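Cyclin homolog (Herpesvirus saimiri, PDB 2F2C) acts as a viral D-type cyclin that modulates the host cell cycle and may contribute to the cellular transformation and rapid T-cell proliferation of latent infection. Local coordinates at residues V102-K107 with D138-L143. Sequence-based numbering, arbitrary orientation.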
loop_
_atom_site.group_PDB
_atom_site.type_symbol
_atom_site.label_atom_id
_atom_site.label_comp_id
_atom_site.label_asym_id
_atom_site.label_seq_id
_atom_site.Cartn_x
_atom_site.Cartn_y
_atom_site.Cartn_z
ATOM N N VAL A 102 -5.720 3.333 16.619
ATOM C CA VAL A 102 -4.532 4.125 16.295
ATOM C C VAL A 102 -3.293 3.236 16.201
ATOM O O VAL A 102 -2.433 3.461 15.354
ATOM C CB VAL A 102 -4.299 5.251 17.331
ATOM C CG1 VAL A 102 -2.933 5.884 17.165
ATOM C CG2 VAL A 102 -5.369 6.302 17.194
ATOM N N LEU A 103 -3.197 2.226 17.066
ATOM C CA LEU A 103 -2.063 1.318 17.003
ATOM C C LEU A 103 -2.061 0.615 15.643
ATOM O O LEU A 103 -1.063 0.692 14.916
ATOM C CB LEU A 103 -2.028 0.318 18.170
ATOM C CG LEU A 103 -0.814 -0.635 18.215
ATOM C CD1 LEU A 103 0.482 0.102 18.466
ATOM C CD2 LEU A 103 -0.977 -1.701 19.268
ATOM N N ILE A 104 -3.178 -0.020 15.278
ATOM C CA ILE A 104 -3.248 -0.727 14.000
ATOM C C ILE A 104 -2.986 0.232 12.833
ATOM O O ILE A 104 -2.164 -0.073 11.948
ATOM C CB ILE A 104 -4.587 -1.523 13.848
ATOM C CG1 ILE A 104 -4.609 -2.717 14.809
ATOM C CG2 ILE A 104 -4.749 -2.075 12.447
ATOM C CD1 ILE A 104 -5.981 -3.194 15.177
ATOM N N GLY A 105 -3.660 1.389 12.872
ATOM C CA GLY A 105 -3.563 2.438 11.847
ATOM C C GLY A 105 -2.141 2.917 11.638
ATOM O O GLY A 105 -1.620 2.885 10.516
ATOM N N SER A 106 -1.490 3.316 12.722
ATOM C CA SER A 106 -0.137 3.815 12.630
ATOM C C SER A 106 0.779 2.731 12.068
ATOM O O SER A 106 1.683 3.008 11.284
ATOM C CB SER A 106 0.353 4.271 13.993
ATOM O OG SER A 106 0.787 3.165 14.757
ATOM N N LYS A 107 0.517 1.491 12.456
ATOM C CA LYS A 107 1.267 0.371 11.950
ATOM C C LYS A 107 1.116 0.206 10.447
ATOM O O LYS A 107 1.973 -0.399 9.808
ATOM C CB LYS A 107 0.862 -0.916 12.663
ATOM C CG LYS A 107 1.610 -1.170 13.958
ATOM C CD LYS A 107 1.304 -2.566 14.468
ATOM C CE LYS A 107 1.793 -2.777 15.873
ATOM N NZ LYS A 107 1.396 -4.129 16.312
ATOM N N ASP A 138 -8.162 -8.829 19.145
ATOM C CA ASP A 138 -9.611 -8.982 19.035
ATOM C C ASP A 138 -10.212 -8.148 17.903
ATOM O O ASP A 138 -11.072 -8.643 17.161
ATOM C CB ASP A 138 -10.302 -8.710 20.373
ATOM C CG ASP A 138 -10.302 -9.937 21.298
ATOM O OD1 ASP A 138 -10.307 -9.757 22.540
ATOM O OD2 ASP A 138 -10.297 -11.119 20.883
ATOM N N ILE A 139 -9.756 -6.899 17.762
ATOM C CA ILE A 139 -10.138 -6.062 16.607
ATOM C C ILE A 139 -9.790 -6.726 15.267
ATOM O O ILE A 139 -10.655 -6.916 14.404
ATOM C CB ILE A 139 -9.488 -4.670 16.667
ATOM C CG1 ILE A 139 -10.109 -3.830 17.781
ATOM C CG2 ILE A 139 -9.631 -3.959 15.315
ATOM C CD1 ILE A 139 -9.309 -2.604 18.105
ATOM N N LEU A 140 -8.523 -7.080 15.097
ATOM C CA LEU A 140 -8.078 -7.673 13.858
ATOM C C LEU A 140 -8.924 -8.877 13.447
ATOM O O LEU A 140 -9.394 -8.955 12.313
ATOM C CB LEU A 140 -6.607 -8.060 13.960
ATOM C CG LEU A 140 -5.602 -6.915 13.805
ATOM C CD1 LEU A 140 -4.226 -7.378 14.267
ATOM C CD2 LEU A 140 -5.548 -6.392 12.371
ATOM N N GLU A 141 -9.141 -9.807 14.366
ATOM C CA GLU A 141 -9.810 -11.034 13.986
ATOM C C GLU A 141 -11.313 -10.900 13.769
ATOM O O GLU A 141 -11.901 -11.665 13.019
ATOM C CB GLU A 141 -9.387 -12.227 14.866
ATOM C CG GLU A 141 -10.130 -12.504 16.167
ATOM C CD GLU A 141 -9.713 -13.858 16.772
ATOM O OE1 GLU A 141 -8.622 -13.939 17.394
ATOM O OE2 GLU A 141 -10.463 -14.856 16.621
ATOM N N ALA A 142 -11.915 -9.884 14.370
ATOM C CA ALA A 142 -13.316 -9.550 14.121
ATOM C C ALA A 142 -13.552 -8.984 12.719
ATOM O O ALA A 142 -14.543 -9.318 12.077
ATOM C CB ALA A 142 -13.827 -8.582 15.176
ATOM N N LEU A 143 -12.649 -8.125 12.249
ATOM C CA LEU A 143 -12.715 -7.594 10.884
ATOM C C LEU A 143 -12.139 -8.552 9.838
ATOM O O LEU A 143 -12.072 -8.216 8.657
ATOM C CB LEU A 143 -11.964 -6.273 10.782
ATOM C CG LEU A 143 -12.218 -5.159 11.792
ATOM C CD1 LEU A 143 -11.061 -4.198 11.769
ATOM C CD2 LEU A 143 -13.506 -4.426 11.477
#
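I104 is the one residue of helix 94-109 between V102 and K107 that touches segment 138-143, and it does so through the end of its longer branch. Its CD1 lies 3.7 Å from CG2 of I139 and 4.0 Å from CG of L140, so a single methyl meets two successive residues of helix 129-142. CG1 of I104 stands anti to the carbonyl carbon (chi1 -70°), and the extended chi2 of 156° carries CD1 across. I139 answers with its short branch, CG2, its side chain slanting across that of I104, whereas I104 and L140 run past each other in opposite directions. No hydrogen bond joins the segments; the nearest CA atoms, of I104 and L140, are 8.5 Å apart, usual for packed helices. The close part is wholly buried: I104 also packs on I79 and I139 on Y83, both of helix 72-83. D138 and E141, by contrast, are exposed, though E141 OE1 hydrogen-bonds a polar side chain of the neighbouring chain. K107 NZ salt-bridges E136 of its own chain and hydrogen-bonds the neighbour's backbone; L140 packs there too. Both helices belong to the N-terminal cyclin box, this face consistent with the kinase-binding side of cyclins.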